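Local coordinates for protein DNA-3-methyladenine glycosidase II, putative (Deinococcus radiodurans, PDB 2YG9) that is probably a DNA repair protein of the helix-hairpin-helix (HhH-GPD) superfamily, built of helices and loops without beta strands, at residues Ser102-Arg107 / Leu111-Val116; Val119-Ala124 / Gln150-Gly155. All blocks are in the same frame, centred on the assembly; numbering follows the deposited sequence.

Interaction 1: residues Ser102-Arg107 / Leu111-Val116; sequences SGDDLR and LSWAKV
R107 lays its side chain across one face of the W113 indole at the corner of a helix-loop-helix turn, where helix 103-108 gives way to helix 113-127 within the HhH-GPD family region. This is the tightly packed part of the contact. R107 bends at both middle torsions (chi2 -73°, chi3 -84°), which folds the chain over the ring instead of letting it run out straight. Its CG makes a close CH-pi contact 3.3 Å above the centroid of the W113 six-membered ring. Further along, CZ lies 3.9 Å from the centroid of the five-membered ring, a cation-pi arrangement. R107 NH1 then donates to L111 O over 2.9 Å in a nearly straight bond (172°), which together with the indole holds the guanidinium against turning.

The buried cluster of L106, L111 and V116 is apolar but looser. L106 CB sits 3.9 Å from V116 CG2 and 4.5 Å from L111 CD1; L106 also reaches L86 and L89, and L111 reaches I82 and A70. Both helices start with a serine N-cap: S102 OG accepts from D105 N, and S112 OG from K115 N. On the solvent side, D104 OD1 meets the indole edge, near the ring plane, 3.8 Å from W113 CH2.

Interaction 2: residues Val119-Ala124 / Gln150-Gly155; sequences VQAAAA and QLPGIG
L151 turns its CG beside its own backbone N (chi1 -60°) and continues extended through chi2 (171°), which spreads its two methyls over the wall of helix 113-127 formed by A121 and A122. CD1 goes to A122, 4.0 Å from A122 CA, while CD2 approaches the A121 backbone, 3.7 Å from A121 O. The neighbouring P152 offers the flank of its ring: P152 CD stands only 3.5 Å from A121 CB, tighter than usual for two carbons, with P152 CG just behind. The contact is van der Waals throughout, with no hydrogen bond between the two segments. The A121 and L151 CA atoms are 6.2 Å apart, a close approach consistent with the small alanine side chains.

The sequence LPGIG, placed between helix 141-149 and helix 156-166, marks the hairpin of the helix-hairpin-helix motif that gives the superfamily its name. Its shape is a type II beta turn from L151 to I154, with G153 at positive phi and a rather long return bond from I154 N to L151 O of 3.3 Å. G155 then takes the N-cap position of helix 156-166. A further link to helix 113-127 comes from T118, whose OG1 is hydrogen-bonded to P152 O.

Around this patch, L151 also packs on A125 and I131. Helix 61-71 lies alongside, its F62 meeting A122 and its L65 meeting I154, so that the hairpin and helix 113-127 both pack against it.

In the fold
Following the chain from its N terminus, helices 61-71 and 76-87 precede both contacts and later receive side chains from them. Interaction 1 closes the short four-residue link between helix 103-108 and helix 113-127. Interaction 2 opens farther along that second helix and closes a longer excursion of 25 residues, which runs through helix 141-149 before the hairpin returns. The two are in series, neither nesting nor crossing, with centres about 13 Å apart. Helix 113-127 serves both, its start in one and its middle in the other, and the two touch where Q120 NE2, on segment 119-124, packs on G103 and L106. Together they tie helix 103-108 and the hairpin to one helix.

Interaction 1: residues Ser102-Arg107 / Leu111-Val116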
loop_
_atom_site.group_PDB
_atom_site.type_symbol
_atom_site.label_atom_id
_atom_site.label_comp_id
_atom_site.label_asym_id
_atom_site.label_seq_id
_atom_site.Cartn_x
_atom_site.Cartn_y
_atom_site.Cartn_z
ATOM N N SER A 102 -6.382 20.314 17.473
ATOM C CA SER A 102 -7.800 20.503 17.194
ATOM C C SER A 102 -8.098 20.135 15.729
ATOM O O SER A 102 -7.199 20.138 14.895
ATOM C CB SER A 102 -8.169 21.957 17.438
ATOM O OG SER A 102 -7.434 22.810 16.583
ATOM N N GLY A 103 -9.346 19.837 15.402
ATOM C CA GLY A 103 -9.694 19.630 13.997
ATOM C C GLY A 103 -9.408 20.859 13.138
ATOM O O GLY A 103 -9.056 20.746 11.962
ATOM N N ASP A 104 -9.556 22.037 13.733
ATOM C CA ASP A 104 -9.304 23.279 13.035
ATOM C C ASP A 104 -7.833 23.427 12.684
ATOM O O ASP A 104 -7.521 23.900 11.596
ATOM C CB ASP A 104 -9.821 24.482 13.835
ATOM C CG ASP A 104 -11.320 24.547 13.863
ATOM O OD1 ASP A 104 -12.011 23.777 13.101
ATOM O OD2 ASP A 104 -11.828 25.349 14.675
ATOM N N ASP A 105 -6.936 22.989 13.563
ATOM C CA ASP A 105 -5.524 23.020 13.245
ATOM C C ASP A 105 -5.115 21.935 12.242
ATOM O O ASP A 105 -4.208 22.158 11.452
ATOM C CB ASP A 105 -4.668 23.006 14.523
ATOM C CG ASP A 105 -4.825 24.313 15.343
ATOM O OD1 ASP A 105 -5.289 25.340 14.790
ATOM O OD2 ASP A 105 -4.519 24.306 16.545
ATOM N N LEU A 106 -5.776 20.776 12.253
ATOM C CA LEU A 106 -5.515 19.773 11.219
ATOM C C LEU A 106 -6.022 20.229 9.868
ATOM O O LEU A 106 -5.354 20.040 8.863
ATOM C CB LEU A 106 -6.140 18.438 11.578
ATOM C CG LEU A 106 -5.517 17.804 12.828
ATOM C CD1 LEU A 106 -6.360 16.629 13.275
ATOM C CD2 LEU A 106 -4.042 17.400 12.573
ATOM N N ARG A 107 -7.195 20.863 9.826
ATOM C CA ARG A 107 -7.632 21.526 8.593
ATOM C C ARG A 107 -6.604 22.548 8.156
ATOM O O ARG A 107 -6.276 22.674 6.971
ATOM C CB ARG A 107 -8.960 22.242 8.805
ATOM C CG ARG A 107 -10.115 21.355 8.661
ATOM C CD ARG A 107 -10.339 21.005 7.169
ATOM N NE ARG A 107 -11.116 21.993 6.408
ATOM C CZ ARG A 107 -11.080 22.137 5.081
ATOM N NH1 ARG A 107 -10.229 21.433 4.340
ATOM N NH2 ARG A 107 -11.893 23.005 4.472
ATOM N N LEU A 111 -5.431 19.755 5.244
ATOM C CA LEU A 111 -6.183 18.521 5.070
ATOM C C LEU A 111 -7.646 18.773 4.774
ATOM O O LEU A 111 -8.275 19.609 5.380
ATOM C CB LEU A 111 -6.086 17.632 6.311
ATOM C CG LEU A 111 -4.729 17.010 6.620
ATOM C CD1 LEU A 111 -4.819 16.254 7.910
ATOM C CD2 LEU A 111 -4.223 16.039 5.504
ATOM N N SER A 112 -8.191 18.020 3.843
ATOM C CA SER A 112 -9.656 17.988 3.667
ATOM C C SER A 112 -10.315 17.505 4.973
ATOM O O SER A 112 -9.667 16.853 5.787
ATOM C CB SER A 112 -9.968 17.033 2.546
ATOM O OG SER A 112 -9.631 15.731 2.919
ATOM N N TRP A 113 -11.584 17.823 5.178
ATOM C CA TRP A 113 -12.307 17.309 6.323
ATOM C C TRP A 113 -12.323 15.779 6.357
ATOM O O TRP A 113 -12.165 15.208 7.428
ATOM C CB TRP A 113 -13.739 17.838 6.354
ATOM C CG TRP A 113 -13.797 19.267 6.806
ATOM C CD1 TRP A 113 -14.134 20.337 6.051
ATOM C CD2 TRP A 113 -13.474 19.771 8.107
ATOM N NE1 TRP A 113 -14.063 21.491 6.795
ATOM C CE2 TRP A 113 -13.683 21.176 8.068
ATOM C CE3 TRP A 113 -13.069 19.170 9.317
ATOM C CZ2 TRP A 113 -13.489 21.987 9.173
ATOM C CZ3 TRP A 113 -12.860 19.970 10.411
ATOM C CH2 TRP A 113 -13.069 21.367 10.345
ATOM N N ALA A 114 -12.511 15.139 5.203
ATOM C CA ALA A 114 -12.418 13.682 5.104
ATOM C C ALA A 114 -11.094 13.139 5.720
ATOM O O ALA A 114 -11.095 12.214 6.515
ATOM C CB ALA A 114 -12.547 13.246 3.633
ATOM N N LYS A 115 -9.966 13.719 5.324
ATOM C CA LYS A 115 -8.654 13.306 5.823
ATOM C C LYS A 115 -8.470 13.647 7.283
ATOM O O LYS A 115 -7.984 12.821 8.021
ATOM C CB LYS A 115 -7.513 13.914 4.990
ATOM C CG LYS A 115 -7.347 13.328 3.619
ATOM C CD LYS A 115 -6.458 14.221 2.780
ATOM C CE LYS A 115 -6.138 13.676 1.358
ATOM N NZ LYS A 115 -5.114 14.544 0.700
ATOM N N VAL A 116 -8.953 14.818 7.738
ATOM C CA VAL A 116 -8.983 15.132 9.189
ATOM C C VAL A 116 -9.636 14.030 10.008
ATOM O O VAL A 116 -9.107 13.568 11.015
ATOM C CB VAL A 116 -9.670 16.520 9.495
ATOM C CG1 VAL A 116 -9.876 16.733 11.013
ATOM C CG2 VAL A 116 -8.848 17.636 8.903
#

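Interaction 2: residues Val119-Ala124 / Gln150-Gly155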
loop_
_atom_site.group_PDB
_atom_site.type_symbol
_atom_site.label_atom_id
_atom_site.label_comp_id
_atom_site.label_asym_id
_atom_site.label_seq_id
_atom_site.Cartn_x
_atom_site.Cartn_y
_atom_site.Cartn_z
ATOM N N VAL A 119 -7.584 10.664 9.853
ATOM C CA VAL A 119 -6.446 10.843 10.774
ATOM C C VAL A 119 -6.840 10.865 12.257
ATOM O O VAL A 119 -6.195 10.193 13.082
ATOM C CB VAL A 119 -5.580 12.100 10.426
ATOM C CG1 VAL A 119 -4.466 12.249 11.442
ATOM C CG2 VAL A 119 -4.972 11.993 9.007
ATOM N N GLN A 120 -7.895 11.600 12.621
ATOM C CA GLN A 120 -8.393 11.523 13.975
ATOM C C GLN A 120 -8.832 10.134 14.366
ATOM O O GLN A 120 -8.604 9.693 15.487
ATOM C CB GLN A 120 -9.501 12.519 14.211
ATOM C CG GLN A 120 -8.980 13.975 14.091
ATOM C CD GLN A 120 -10.073 14.995 14.157
ATOM O OE1 GLN A 120 -11.202 14.748 13.718
ATOM N NE2 GLN A 120 -9.774 16.125 14.800
ATOM N N ALA A 121 -9.479 9.449 13.421
ATOM C CA ALA A 121 -10.019 8.131 13.668
ATOM C C ALA A 121 -8.899 7.137 13.911
ATOM O O ALA A 121 -8.995 6.292 14.821
ATOM C CB ALA A 121 -10.919 7.707 12.509
ATOM N N ALA A 122 -7.847 7.234 13.102
ATOM C CA ALA A 122 -6.648 6.354 13.202
ATOM C C ALA A 122 -5.900 6.612 14.508
ATOM O O ALA A 122 -5.503 5.661 15.181
ATOM C CB ALA A 122 -5.720 6.567 11.997
ATOM N N ALA A 123 -5.716 7.888 14.887
ATOM C CA ALA A 123 -5.064 8.195 16.189
ATOM C C ALA A 123 -5.880 7.595 17.355
ATOM O O ALA A 123 -5.325 7.022 18.256
ATOM C CB ALA A 123 -4.870 9.699 16.381
ATOM N N ALA A 124 -7.201 7.750 17.308
ATOM C CA ALA A 124 -8.120 7.284 18.342
ATOM C C ALA A 124 -8.083 5.790 18.435
ATOM O O ALA A 124 -8.074 5.249 19.520
ATOM C CB ALA A 124 -9.577 7.799 18.065
ATOM N N GLN A 150 -12.368 -0.493 8.929
ATOM C CA GLN A 150 -13.371 0.085 9.861
ATOM C C GLN A 150 -13.192 1.570 10.080
ATOM O O GLN A 150 -14.103 2.236 10.560
ATOM C CB GLN A 150 -13.367 -0.627 11.220
ATOM C CG GLN A 150 -14.034 -1.950 11.158
ATOM C CD GLN A 150 -15.444 -1.908 10.522
ATOM O OE1 GLN A 150 -16.377 -1.288 11.084
ATOM N NE2 GLN A 150 -15.591 -2.546 9.331
ATOM N N LEU A 151 -12.036 2.108 9.711
ATOM C CA LEU A 151 -11.794 3.541 9.861
ATOM C C LEU A 151 -12.471 4.269 8.710
ATOM O O LEU A 151 -12.436 3.767 7.562
ATOM C CB LEU A 151 -10.291 3.851 9.878
ATOM C CG LEU A 151 -9.500 3.186 11.021
ATOM C CD1 LEU A 151 -7.985 3.384 10.808
ATOM C CD2 LEU A 151 -9.976 3.721 12.365
ATOM N N PRO A 152 -13.067 5.453 8.986
ATOM C CA PRO A 152 -13.729 6.205 7.914
ATOM C C PRO A 152 -12.688 6.669 6.896
ATOM O O PRO A 152 -11.607 7.085 7.301
ATOM C CB PRO A 152 -14.316 7.412 8.633
ATOM C CG PRO A 152 -13.476 7.581 9.875
ATOM C CD PRO A 152 -13.096 6.176 10.272
ATOM N N GLY A 153 -12.995 6.564 5.607
ATOM C CA GLY A 153 -12.076 7.018 4.543
ATOM C C GLY A 153 -11.031 5.998 4.123
ATOM O O GLY A 153 -10.275 6.228 3.162
ATOM N N ILE A 154 -10.950 4.883 4.839
ATOM C CA ILE A 154 -9.975 3.860 4.514
ATOM C C ILE A 154 -10.783 2.635 4.115
ATOM O O ILE A 154 -11.505 2.095 4.946
ATOM C CB ILE A 154 -9.026 3.548 5.702
ATOM C CG1 ILE A 154 -8.179 4.809 6.047
ATOM C CG2 ILE A 154 -8.185 2.294 5.369
ATOM C CD1 ILE A 154 -7.155 4.653 7.150
ATOM N N GLY A 155 -10.717 2.276 2.820
ATOM C CA GLY A 155 -11.353 1.081 2.299
ATOM C C GLY A 155 -10.334 -0.035 2.181
ATOM O O GLY A 155 -9.168 0.093 2.625
#